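Local atomic coordinates of uncharacterized protein MJ1460 (Methanocaldococcus jannaschii DSM 2661, PDB entry 2OSO), a protein that is of unknown molecular function but carries a zinc-binding V4R domain and is classed with vinyl-4-reductase family proteins. Residues A[74-77]-A[83-86]; A[103-108]-A[142-147]; A[115-120]-A[149-154]; A[119-124]-A[136-141]. The protein carries 3 engineered substitutions. All blocks are in the same frame, centred on the assembly; numbering follows the deposited sequence.

Contact 1: residues A[74-77]-A[83-86]; sequences KIFK and DLEI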
loop_
_atom_site.group_PDB
_atom_site.type_symbol
_atom_site.label_atom_id
_atom_site.label_comp_id
_atom_site.label_asym_id
_atom_site.label_seq_id
_atom_site.Cartn_x
_atom_site.Cartn_y
_atom_site.Cartn_z
ATOM N N LYS A 74 8.511 -14.280 10.515
ATOM C CA LYS A 74 7.267 -14.750 9.956
ATOM C C LYS A 74 6.470 -13.645 9.268
ATOM O O LYS A 74 5.956 -13.838 8.191
ATOM C CB LYS A 74 6.413 -15.390 11.032
ATOM C CG LYS A 74 5.295 -16.259 10.488
ATOM C CD LYS A 74 4.263 -16.514 11.575
ATOM C CE LYS A 74 3.640 -17.934 11.491
ATOM N N ILE A 75 6.331 -12.508 9.929
ATOM C CA ILE A 75 5.683 -11.330 9.332
ATOM C C ILE A 75 6.314 -10.950 7.997
ATOM O O ILE A 75 5.608 -10.639 7.049
ATOM C CB ILE A 75 5.738 -10.114 10.264
ATOM C CG1 ILE A 75 4.829 -10.362 11.476
ATOM C CG2 ILE A 75 5.319 -8.846 9.499
ATOM C CD1 ILE A 75 5.050 -9.425 12.665
ATOM N N PHE A 76 7.635 -10.991 7.889
ATOM C CA PHE A 76 8.284 -10.665 6.599
ATOM C C PHE A 76 7.918 -11.674 5.488
ATOM O O PHE A 76 7.684 -11.282 4.344
ATOM C CB PHE A 76 9.785 -10.481 6.745
ATOM C CG PHE A 76 10.190 -9.043 7.002
ATOM C CD1 PHE A 76 9.745 -8.395 8.133
ATOM C CD2 PHE A 76 10.996 -8.368 6.121
ATOM C CE1 PHE A 76 10.035 -7.074 8.368
ATOM C CE2 PHE A 76 11.315 -7.041 6.343
ATOM C CZ PHE A 76 10.860 -6.406 7.484
ATOM N N LYS A 77 7.802 -12.953 5.827
ATOM C CA LYS A 77 7.330 -13.928 4.824
ATOM C C LYS A 77 5.869 -13.693 4.436
ATOM O O LYS A 77 5.517 -13.831 3.270
ATOM C CB LYS A 77 7.495 -15.370 5.304
ATOM C CG LYS A 77 8.926 -15.842 5.397
ATOM C CD LYS A 77 9.633 -15.890 4.029
ATOM C CE LYS A 77 8.942 -16.848 3.047
ATOM N NZ LYS A 77 9.838 -17.282 1.874
ATOM N N ASP A 83 13.154 -13.034 3.088
ATOM C CA ASP A 83 13.692 -13.896 4.150
ATOM C C ASP A 83 14.695 -13.110 4.967
ATOM O O ASP A 83 15.814 -12.829 4.523
ATOM C CB ASP A 83 14.375 -15.127 3.567
ATOM C CG ASP A 83 13.507 -15.847 2.563
ATOM O OD1 ASP A 83 12.553 -16.554 2.954
ATOM O OD2 ASP A 83 13.767 -15.684 1.369
ATOM N N LEU A 84 14.283 -12.788 6.173
ATOM C CA LEU A 84 15.038 -11.983 7.091
ATOM C C LEU A 84 16.024 -12.915 7.830
ATOM O O LEU A 84 15.634 -13.929 8.375
ATOM C CB LEU A 84 14.044 -11.325 8.066
ATOM C CG LEU A 84 14.348 -10.034 8.800
ATOM C CD1 LEU A 84 14.930 -8.985 7.867
ATOM C CD2 LEU A 84 13.060 -9.513 9.570
ATOM N N GLU A 85 17.305 -12.573 7.786
ATOM C CA GLU A 85 18.361 -13.334 8.443
ATOM C C GLU A 85 18.788 -12.590 9.704
ATOM O O GLU A 85 19.396 -11.525 9.632
ATOM C CB GLU A 85 19.540 -13.553 7.483
ATOM C CG GLU A 85 19.139 -14.290 6.218
ATOM C CD GLU A 85 20.264 -14.500 5.189
ATOM O OE1 GLU A 85 21.454 -14.179 5.442
ATOM O OE2 GLU A 85 19.916 -15.001 4.099
ATOM N N ILE A 86 18.455 -13.164 10.856
ATOM C CA ILE A 86 18.775 -12.596 12.185
ATOM C C ILE A 86 19.197 -13.741 13.088
ATOM O O ILE A 86 18.436 -14.694 13.265
ATOM C CB ILE A 86 17.541 -11.904 12.867
ATOM C CG1 ILE A 86 16.699 -11.112 11.846
ATOM C CG2 ILE A 86 17.987 -11.059 14.062
ATOM C CD1 ILE A 86 15.645 -10.133 12.468
HETATM O O HOH W 1 11.099 -15.399 0.426
#
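Helix 69-79 packs against strand 83-85, the short edge strand of the antiparallel sheet, and Phe76 and Lys77 on the helix meet Leu84 and Asp83 on the strand in two chemically distinct pairs. The inner pair is apolar. Leu84 lays one methyl over a face of the Phe76 ring: CD2 stands 3.9 Å from the ring centroid and only 15° off the normal, which meets the definition of a CH-pi contact. Its nearest ring atom is CD1, at 3.8 Å from Leu84 CD2, so the methyl is shifted a little toward the rim on that side.

The outer pair is a salt bridge. Lys77 NZ donates to Asp83 OD1 at 3.0 Å, reaching the syn side of the carboxylate but 21° out of its plane. The lysine does not stretch to get there; successive bends at chi2 and chi3 fold the chain so that CD also lies close to the same oxygen, 3.2 Å from Asp83 OD1. Water 1 closes a ring by accepting from Lys77 NZ at 2.7 Å and donating to Asp83 OD2 at 2.8 Å. Both carboxylate oxygens are thereby engaged, one directly and the other through solvent, on the more exposed flank of the contact.

Around this pairing, Phe76 reaches Ile120, Ile123 and Leu124 of helix 118-132 as well as Leu102 of strand 98-103. Leu84 also touches Leu102 and Leu124, while Asp83 and Glu85 make backbone hydrogen bonds to strand 98-103.

Contact 2: residues A[103-108]-A[142-147]; sequences SNPPYQ and ECVSQG. With ZN (zinc ion), chain B.
One wall of the zinc site is formed where the loop carrying Pro105 and Gln108 meets the turn carrying Val144 and Ser145. Val144 straddles the two loop residues with its branches: CG2 lies 3.7 Å from Pro105 CG, and CG1 lies 3.9 Å from Gln108 CG. Gln108 is steadied by its own amide, whose NE2 donates to Pro105 O at 2.9 Å, nearly straight at 170° and in the carbonyl plane, and also to Asn104 OD1.

Val144 is flanked by the metal ligand Cys143, whose SG binds zinc at 2.4 Å. A 3-10 turn at 144-146 follows the cysteine and turns the next amide back toward it, giving a hydrogen bond from Ser145 N to Cys143 SG, 3.6 Å, that probably helps to stabilise the metal-bound sulfur. His117, Glu140 and Cys151 complete the site.

At the other end, Ser145 OG lies 3.2 Å from Tyr107 O and is hydrogen-bonded to Val110 O. Water 2 donates to Ser145 OG at 3.0 Å and to Pro106 O, linking the turn to the loop. Pro106 O in turn accepts from NE2 of the zinc ligand His117, while Tyr107 packs on Ile8 of the second subunit.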
loop_
_atom_site.group_PDB
_atom_site.type_symbol
_atom_site.label_atom_id
_atom_site.label_comp_id
_atom_site.label_asym_id
_atom_site.label_seq_id
_atom_site.Cartn_x
_atom_site.Cartn_y
_atom_site.Cartn_z
ATOM N N SER A 103 17.070 -11.338 2.319
ATOM C CA SER A 103 17.102 -12.067 1.038
ATOM C C SER A 103 15.748 -11.971 0.328
ATOM O O SER A 103 14.714 -12.024 0.976
ATOM C CB SER A 103 17.353 -13.557 1.278
ATOM O OG SER A 103 18.725 -13.829 1.209
ATOM N N ASN A 104 15.770 -11.906 -1.001
ATOM C CA ASN A 104 14.536 -11.815 -1.842
ATOM C C ASN A 104 13.590 -10.648 -1.461
ATOM O O ASN A 104 12.373 -10.855 -1.245
ATOM C CB ASN A 104 13.810 -13.180 -1.831
ATOM C CG ASN A 104 12.828 -13.357 -2.988
ATOM O OD1 ASN A 104 13.006 -12.814 -4.082
ATOM N ND2 ASN A 104 11.767 -14.108 -2.736
ATOM N N PRO A 105 14.134 -9.416 -1.382
ATOM C CA PRO A 105 13.372 -8.238 -0.970
ATOM C C PRO A 105 12.501 -7.734 -2.141
ATOM O O PRO A 105 12.601 -8.262 -3.238
ATOM C CB PRO A 105 14.446 -7.227 -0.645
ATOM C CG PRO A 105 15.505 -7.543 -1.722
ATOM C CD PRO A 105 15.497 -9.050 -1.811
ATOM N N PRO A 106 11.607 -6.772 -1.894
ATOM C CA PRO A 106 10.916 -6.165 -3.031
ATOM C C PRO A 106 11.842 -5.263 -3.854
ATOM O O PRO A 106 12.982 -4.989 -3.454
ATOM C CB PRO A 106 9.770 -5.353 -2.373
ATOM C CG PRO A 106 9.841 -5.595 -0.960
ATOM C CD PRO A 106 11.098 -6.278 -0.597
ATOM N N TYR A 107 11.332 -4.827 -5.003
ATOM C CA TYR A 107 11.973 -3.849 -5.850
ATOM C C TYR A 107 13.283 -4.323 -6.451
ATOM O O TYR A 107 14.169 -3.519 -6.598
ATOM C CB TYR A 107 12.254 -2.557 -5.085
ATOM C CG TYR A 107 11.023 -1.901 -4.557
ATOM C CD1 TYR A 107 10.009 -1.533 -5.427
ATOM C CD2 TYR A 107 10.893 -1.589 -3.221
ATOM C CE1 TYR A 107 8.889 -0.917 -4.981
ATOM C CE2 TYR A 107 9.763 -0.947 -2.746
ATOM C CZ TYR A 107 8.758 -0.610 -3.655
ATOM O OH TYR A 107 7.578 0.007 -3.262
ATOM N N GLN A 108 13.395 -5.608 -6.771
ATOM C CA GLN A 108 14.612 -6.138 -7.453
ATOM C C GLN A 108 14.758 -5.692 -8.927
ATOM O O GLN A 108 15.852 -5.788 -9.536
ATOM C CB GLN A 108 14.636 -7.661 -7.340
ATOM C CG GLN A 108 14.807 -8.209 -5.935
ATOM C CD GLN A 108 14.596 -9.717 -5.898
ATOM O OE1 GLN A 108 15.099 -10.422 -6.763
ATOM N NE2 GLN A 108 13.783 -10.206 -4.963
ATOM N N GLU A 142 24.072 -2.057 2.675
ATOM C CA GLU A 142 24.209 -2.710 1.346
ATOM C C GLU A 142 22.816 -3.109 0.852
ATOM O O GLU A 142 21.931 -3.409 1.658
ATOM C CB GLU A 142 25.093 -3.977 1.375
ATOM C CG GLU A 142 26.400 -3.888 2.088
ATOM C CD GLU A 142 27.178 -5.230 2.092
ATOM O OE1 GLU A 142 26.817 -6.186 1.370
ATOM O OE2 GLU A 142 28.151 -5.330 2.849
ATOM N N CYS A 143 22.626 -3.179 -0.458
ATOM C CA CYS A 143 21.246 -3.400 -0.993
ATOM C C CYS A 143 21.307 -4.175 -2.327
ATOM O O CYS A 143 22.236 -4.003 -3.098
ATOM C CB CYS A 143 20.577 -2.038 -1.146
ATOM S SG CYS A 143 18.893 -1.993 -1.769
ATOM N N VAL A 144 20.324 -5.046 -2.540
ATOM C CA VAL A 144 20.170 -5.847 -3.762
ATOM C C VAL A 144 20.129 -4.932 -4.992
ATOM O O VAL A 144 20.655 -5.262 -6.066
ATOM C CB VAL A 144 18.896 -6.760 -3.649
ATOM C CG1 VAL A 144 18.557 -7.464 -4.989
ATOM C CG2 VAL A 144 19.090 -7.766 -2.537
ATOM N N SER A 145 19.568 -3.738 -4.813
ATOM C CA SER A 145 19.441 -2.820 -5.939
ATOM C C SER A 145 20.770 -2.156 -6.297
ATOM O O SER A 145 20.881 -1.517 -7.349
ATOM C CB SER A 145 18.308 -1.821 -5.673
ATOM O OG SER A 145 17.041 -2.487 -5.683
ATOM N N GLN A 146 21.789 -2.344 -5.453
ATOM C CA GLN A 146 23.182 -2.013 -5.823
ATOM C C GLN A 146 23.910 -3.143 -6.565
ATOM O O GLN A 146 25.061 -2.986 -6.921
ATOM C CB GLN A 146 24.038 -1.663 -4.605
ATOM C CG GLN A 146 23.482 -0.550 -3.688
ATOM C CD GLN A 146 24.325 -0.433 -2.411
ATOM O OE1 GLN A 146 24.562 -1.427 -1.739
ATOM N NE2 GLN A 146 24.803 0.776 -2.099
ATOM N N GLY A 147 23.264 -4.288 -6.752
ATOM C CA GLY A 147 23.901 -5.457 -7.385
ATOM C C GLY A 147 24.324 -6.498 -6.363
ATOM O O GLY A 147 24.843 -7.541 -6.720
HETATM ZN ZN ZN B . 17.849 -3.101 0.030
HETATM O O HOH W 2 15.816 -4.917 -4.336
#

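Contact 3: residues A[115-120]-A[149-154]; sequences PIHDFI and DKCVFE. With ZN (zinc ion), chain B.
Metal coordination joins His117 to Cys151. The zinc ion is held by His117 ND1 at 2.1 Å and by Cys151 SG at 2.3 Å; the two bonds open at about 105° around the metal, close to a tetrahedral angle. Sharing the ion brings His117 ND1 and Cys151 SG to 3.5 Å of each other, and the sulfur sits oblique to the imidazole, 58° off its normal, so it approaches neither squarely over the ring nor in its plane.

A second kind of contact is apolar. Ile120, one helical turn beyond the histidine, sends CG2 to within 3.6 Å of Phe153 CZ, and the two side chains cross at about a right angle. CG2 is the branch lying opposite the backbone N, whereas CG1 departs on another course (chi1 -75°). Phe153 also borders the histidine: its edge faces the backbone, with CE2 4.0 Å from His117 O near the ring plane.

Polar and packing restraints act on the imidazole. The bond of NE2 to Pro106 O probably helps hold the ring with ND1 toward the metal, and within its own segment Ile116 CG1 stands 3.7 Å above one face of the His117 ring. His117 occupies the N-cap position of helix 118-132 and is the centre of an inverse gamma turn, while the adjoining Asp118 forms a salt bridge with Lys7 of the second subunit.

Cys143 and Glu140 supply the remaining ligands of a four-residue His-Glu-Cys-Cys zinc site, gathered from the N-cap of helix 118-132, strands 135-142 and 151-158, and the loop between those strands.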
loop_
_atom_site.group_PDB
_atom_site.type_symbol
_atom_site.label_atom_id
_atom_site.label_comp_id
_atom_site.label_asym_id
_atom_site.label_seq_id
_atom_site.Cartn_x
_atom_site.Cartn_y
_atom_site.Cartn_z
ATOM N N PRO A 115 21.357 2.546 -1.247
ATOM C CA PRO A 115 20.351 1.588 -0.727
ATOM C C PRO A 115 18.940 2.154 -0.773
ATOM O O PRO A 115 18.783 3.379 -0.515
ATOM C CB PRO A 115 20.841 1.340 0.719
ATOM C CG PRO A 115 22.198 1.598 0.728
ATOM C CD PRO A 115 22.422 2.754 -0.243
ATOM N N ILE A 116 17.907 1.307 -1.016
ATOM C CA ILE A 116 16.552 1.816 -1.318
ATOM C C ILE A 116 15.468 1.490 -0.291
ATOM O O ILE A 116 14.417 2.001 -0.413
ATOM C CB ILE A 116 16.035 1.462 -2.756
ATOM C CG1 ILE A 116 15.924 -0.067 -3.003
ATOM C CG2 ILE A 116 17.037 2.088 -3.864
ATOM C CD1 ILE A 116 15.139 -0.453 -4.215
ATOM N N HIS A 117 15.742 0.626 0.667
ATOM C CA HIS A 117 14.693 -0.031 1.418
ATOM C C HIS A 117 14.529 0.723 2.751
ATOM O O HIS A 117 14.615 0.130 3.824
ATOM C CB HIS A 117 14.992 -1.504 1.593
ATOM C CG HIS A 117 14.807 -2.317 0.353
ATOM N ND1 HIS A 117 15.863 -2.802 -0.395
ATOM C CD2 HIS A 117 13.695 -2.593 -0.362
ATOM C CE1 HIS A 117 15.395 -3.457 -1.447
ATOM N NE2 HIS A 117 14.080 -3.334 -1.454
ATOM N N ASP A 118 14.237 2.029 2.638
ATOM C CA ASP A 118 14.026 2.922 3.792
ATOM C C ASP A 118 12.792 2.534 4.637
ATOM O O ASP A 118 12.859 2.630 5.863
ATOM C CB ASP A 118 13.784 4.363 3.377
ATOM C CG ASP A 118 15.001 5.057 2.862
ATOM O OD1 ASP A 118 16.020 4.403 2.572
ATOM O OD2 ASP A 118 14.885 6.286 2.723
ATOM N N PHE A 119 11.681 2.219 3.969
ATOM C CA PHE A 119 10.454 1.714 4.651
ATOM C C PHE A 119 10.750 0.439 5.446
ATOM O O PHE A 119 10.438 0.365 6.638
ATOM C CB PHE A 119 9.310 1.527 3.631
ATOM C CG PHE A 119 8.056 0.970 4.209
ATOM C CD1 PHE A 119 7.358 1.678 5.181
ATOM C CD2 PHE A 119 7.506 -0.203 3.728
ATOM C CE1 PHE A 119 6.199 1.146 5.725
ATOM C CE2 PHE A 119 6.321 -0.692 4.268
ATOM C CZ PHE A 119 5.666 0.018 5.240
ATOM N N ILE A 120 11.413 -0.542 4.834
ATOM C CA ILE A 120 11.787 -1.791 5.542
ATOM C C ILE A 120 12.724 -1.508 6.762
ATOM O O ILE A 120 12.568 -2.070 7.854
ATOM C CB ILE A 120 12.438 -2.851 4.554
ATOM C CG1 ILE A 120 11.363 -3.507 3.648
ATOM C CG2 ILE A 120 13.276 -3.870 5.374
ATOM C CD1 ILE A 120 11.885 -4.434 2.527
ATOM N N ASP A 149 23.732 -9.462 -3.383
ATOM C CA ASP A 149 22.850 -10.642 -3.315
ATOM C C ASP A 149 21.838 -10.577 -2.205
ATOM O O ASP A 149 20.840 -11.273 -2.269
ATOM C CB ASP A 149 23.651 -11.927 -3.125
ATOM C CG ASP A 149 24.605 -12.198 -4.267
ATOM O OD1 ASP A 149 24.235 -11.963 -5.447
ATOM O OD2 ASP A 149 25.726 -12.645 -3.971
ATOM N N LYS A 150 22.114 -9.772 -1.176
ATOM C CA LYS A 150 21.237 -9.623 -0.038
ATOM C C LYS A 150 21.339 -8.164 0.374
ATOM O O LYS A 150 22.369 -7.530 0.125
ATOM C CB LYS A 150 21.713 -10.516 1.122
ATOM C CG LYS A 150 21.785 -12.010 0.803
ATOM C CD LYS A 150 22.043 -12.796 2.046
ATOM C CE LYS A 150 22.249 -14.253 1.772
ATOM N NZ LYS A 150 22.797 -14.834 3.009
ATOM N N CYS A 151 20.285 -7.620 0.984
ATOM C CA CYS A 151 20.388 -6.314 1.652
ATOM C C CYS A 151 20.948 -6.526 3.057
ATOM O O CYS A 151 20.657 -7.557 3.689
ATOM C CB CYS A 151 19.052 -5.609 1.720
ATOM S SG CYS A 151 18.102 -5.376 0.121
ATOM N N VAL A 152 21.706 -5.544 3.540
ATOM C CA VAL A 152 22.330 -5.576 4.850
ATOM C C VAL A 152 22.009 -4.303 5.626
ATOM O O VAL A 152 22.214 -3.183 5.155
ATOM C CB VAL A 152 23.838 -5.760 4.763
ATOM C CG1 VAL A 152 24.455 -5.778 6.176
ATOM C CG2 VAL A 152 24.198 -7.022 3.984
ATOM N N PHE A 153 21.527 -4.524 6.843
ATOM C CA PHE A 153 21.127 -3.460 7.759
ATOM C C PHE A 153 21.991 -3.487 9.026
ATOM O O PHE A 153 22.139 -4.530 9.676
ATOM C CB PHE A 153 19.659 -3.618 8.130
ATOM C CG PHE A 153 18.697 -3.657 6.930
ATOM C CD1 PHE A 153 18.417 -4.869 6.282
ATOM C CD2 PHE A 153 18.055 -2.510 6.496
ATOM C CE1 PHE A 153 17.506 -4.925 5.196
ATOM C CE2 PHE A 153 17.152 -2.552 5.375
ATOM C CZ PHE A 153 16.852 -3.768 4.767
ATOM N N GLU A 154 22.504 -2.312 9.374
ATOM C CA GLU A 154 23.228 -2.036 10.616
ATOM C C GLU A 154 22.214 -1.600 11.707
ATOM O O GLU A 154 21.432 -0.643 11.474
ATOM C CB GLU A 154 24.142 -0.857 10.317
ATOM C CG GLU A 154 25.457 -0.801 10.932
ATOM C CD GLU A 154 26.371 0.091 10.067
ATOM O OE1 GLU A 154 25.910 1.226 9.709
ATOM O OE2 GLU A 154 27.475 -0.355 9.670
HETATM ZN ZN ZN B . 17.849 -3.101 0.030
#

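Contact 4: residues A[119-124]-A[136-141]; sequences FIAGIL and FVVNEV. With ZN (zinc ion), chain B.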
loop_
_atom_site.group_PDB
_atom_site.type_symbol
_atom_site.label_atom_id
_atom_site.label_comp_id
_atom_site.label_asym_id
_atom_site.label_seq_id
_atom_site.Cartn_x
_atom_site.Cartn_y
_atom_site.Cartn_z
ATOM N N PHE A 119 11.681 2.219 3.969
ATOM C CA PHE A 119 10.454 1.714 4.651
ATOM C C PHE A 119 10.750 0.439 5.446
ATOM O O PHE A 119 10.438 0.365 6.638
ATOM C CB PHE A 119 9.310 1.527 3.631
ATOM C CG PHE A 119 8.056 0.970 4.209
ATOM C CD1 PHE A 119 7.358 1.678 5.181
ATOM C CD2 PHE A 119 7.506 -0.203 3.728
ATOM C CE1 PHE A 119 6.199 1.146 5.725
ATOM C CE2 PHE A 119 6.321 -0.692 4.268
ATOM C CZ PHE A 119 5.666 0.018 5.240
ATOM N N ILE A 120 11.413 -0.542 4.834
ATOM C CA ILE A 120 11.787 -1.791 5.542
ATOM C C ILE A 120 12.724 -1.508 6.762
ATOM O O ILE A 120 12.568 -2.070 7.854
ATOM C CB ILE A 120 12.438 -2.851 4.554
ATOM C CG1 ILE A 120 11.363 -3.507 3.648
ATOM C CG2 ILE A 120 13.276 -3.870 5.374
ATOM C CD1 ILE A 120 11.885 -4.434 2.527
ATOM N N ALA A 121 13.650 -0.578 6.600
ATOM C CA ALA A 121 14.612 -0.226 7.646
ATOM C C ALA A 121 13.867 0.374 8.844
ATOM O O ALA A 121 14.157 0.026 9.982
ATOM C CB ALA A 121 15.740 0.744 7.100
ATOM N N GLY A 122 12.858 1.202 8.571
ATOM C CA GLY A 122 11.982 1.753 9.605
ATOM C C GLY A 122 11.215 0.663 10.288
ATOM O O GLY A 122 11.045 0.640 11.558
ATOM N N ILE A 123 10.651 -0.217 9.474
ATOM C CA ILE A 123 9.873 -1.344 10.051
ATOM C C ILE A 123 10.742 -2.107 11.072
ATOM O O ILE A 123 10.312 -2.416 12.174
ATOM C CB ILE A 123 9.394 -2.313 9.019
ATOM C CG1 ILE A 123 8.268 -1.667 8.164
ATOM C CG2 ILE A 123 8.805 -3.563 9.733
ATOM C CD1 ILE A 123 7.874 -2.567 6.962
ATOM N N LEU A 124 11.968 -2.365 10.691
ATOM C CA LEU A 124 12.909 -3.149 11.508
ATOM C C LEU A 124 13.232 -2.427 12.801
ATOM O O LEU A 124 13.262 -3.040 13.855
ATOM C CB LEU A 124 14.183 -3.447 10.713
ATOM C CG LEU A 124 14.056 -4.551 9.667
ATOM C CD1 LEU A 124 15.335 -4.577 8.831
ATOM C CD2 LEU A 124 13.734 -5.905 10.275
ATOM N N PHE A 136 15.953 1.881 18.739
ATOM C CA PHE A 136 16.927 1.452 17.730
ATOM C C PHE A 136 16.965 2.391 16.542
ATOM O O PHE A 136 15.917 2.935 16.125
ATOM C CB PHE A 136 16.619 0.048 17.220
ATOM C CG PHE A 136 16.853 -1.045 18.242
ATOM C CD1 PHE A 136 18.094 -1.649 18.372
ATOM C CD2 PHE A 136 15.826 -1.436 19.108
ATOM C CE1 PHE A 136 18.311 -2.641 19.315
ATOM C CE2 PHE A 136 16.038 -2.447 20.072
ATOM C CZ PHE A 136 17.274 -3.041 20.164
ATOM N N VAL A 137 18.169 2.580 15.978
ATOM C CA VAL A 137 18.302 3.148 14.639
ATOM C C VAL A 137 18.868 2.104 13.665
ATOM O O VAL A 137 19.861 1.472 13.948
ATOM C CB VAL A 137 19.219 4.382 14.617
ATOM C CG1 VAL A 137 19.494 4.798 13.215
ATOM C CG2 VAL A 137 18.561 5.546 15.430
ATOM N N VAL A 138 18.207 1.938 12.523
ATOM C CA VAL A 138 18.558 0.906 11.532
ATOM C C VAL A 138 18.905 1.601 10.224
ATOM O O VAL A 138 18.124 2.416 9.691
ATOM C CB VAL A 138 17.406 -0.119 11.365
ATOM C CG1 VAL A 138 17.737 -1.257 10.304
ATOM C CG2 VAL A 138 17.054 -0.724 12.736
ATOM N N ASN A 139 20.104 1.316 9.729
ATOM C CA ASN A 139 20.624 1.955 8.562
ATOM C C ASN A 139 21.062 0.893 7.535
ATOM O O ASN A 139 21.837 0.020 7.838
ATOM C CB ASN A 139 21.781 2.859 8.970
ATOM C CG ASN A 139 22.429 3.558 7.792
ATOM O OD1 ASN A 139 21.743 4.115 6.911
ATOM N ND2 ASN A 139 23.755 3.584 7.786
ATOM N N GLU A 140 20.536 0.979 6.323
ATOM C CA GLU A 140 20.795 -0.027 5.321
ATOM C C GLU A 140 22.107 0.403 4.689
ATOM O O GLU A 140 22.219 1.525 4.207
ATOM C CB GLU A 140 19.653 -0.132 4.269
ATOM C CG GLU A 140 19.861 -1.292 3.282
ATOM C CD GLU A 140 18.756 -1.408 2.253
ATOM O OE1 GLU A 140 18.046 -0.412 2.032
ATOM O OE2 GLU A 140 18.613 -2.490 1.638
ATOM N N VAL A 141 23.085 -0.500 4.712
ATOM C CA VAL A 141 24.436 -0.205 4.247
ATOM C C VAL A 141 24.779 -0.971 2.981
ATOM O O VAL A 141 25.724 -0.610 2.299
ATOM C CB VAL A 141 25.470 -0.502 5.398
ATOM C CG1 VAL A 141 25.174 0.368 6.692
ATOM C CG2 VAL A 141 25.469 -2.020 5.759
HETATM ZN ZN ZN B . 17.849 -3.101 0.030
#
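Val138 on strand 135-142 is pressed against Ala121 and Leu124 on helix 118-132, and this is the tight part of the contact. The closest approach is to backbone: Val138 CB lies 3.5 Å from Ala121 O, with its CG1 and CG2 spread to either side at slightly longer range. With CG1 opposite the backbone N (chi1 180°), that methyl meets Leu124 CB at 4.2 Å. Ala121 reciprocates with its single methyl, CB standing 3.9 Å from Val138 O. The small side chain is consistent with the close approach of the backbones, whose nearest CA atoms, those of Ala121 and Val138, are 5.7 Å apart.

Toward zinc the packing slackens. Glu140 CB points at the helix, but the closest approach of its side chain is Glu140 CB to Ala121 CB, 4.9 Å; instead the chain runs out straight, with chi1 -174° and chi2 180°, and delivers OE2 to the zinc ion at 1.9 Å. OE1 stays 3.4 Å from the zinc, so the carboxylate binds through one oxygen. The opposite strand face carries Val137 and the exposed Asn139, both directed away from the helix. A glycerol, probably from the crystallisation liquor, is hydrogen-bonded by Glu140 N and Asn139 OD1.

No hydrogen bond or charge pair crosses between helix and strand. The two are therefore held here by shape and apolar contact, while the polar bonds of the strand run to other partners: Tyr54, strand 151-158 and the zinc ion, which the carboxylate shares with His117 just before the same helix.

How the contacts relate
Contact 1 closes first along the chain and is followed by the three contacts of the V4R range. Contacts 2 and 3 have alternating segments, and contact 4 is nested inside contact 2. Contacts 3 and 4 both start from helix 118-132 and reach the neighbouring strands 151-158 and 135-142. Contact 3 has its centre about 7 Å from the centres of contacts 2 and 4; the centre of contact 1, at the far edge strand of the same sheet, lies about 13 to 15 Å from theirs. Zinc joins contacts 2, 3 and 4; contact 1 adds packing on helix 118-132, the Glu85-Lys150 salt bridge and a probable Asp83-Ser103 backbone hydrogen bond. One metal thus ties together sequence-distant segments.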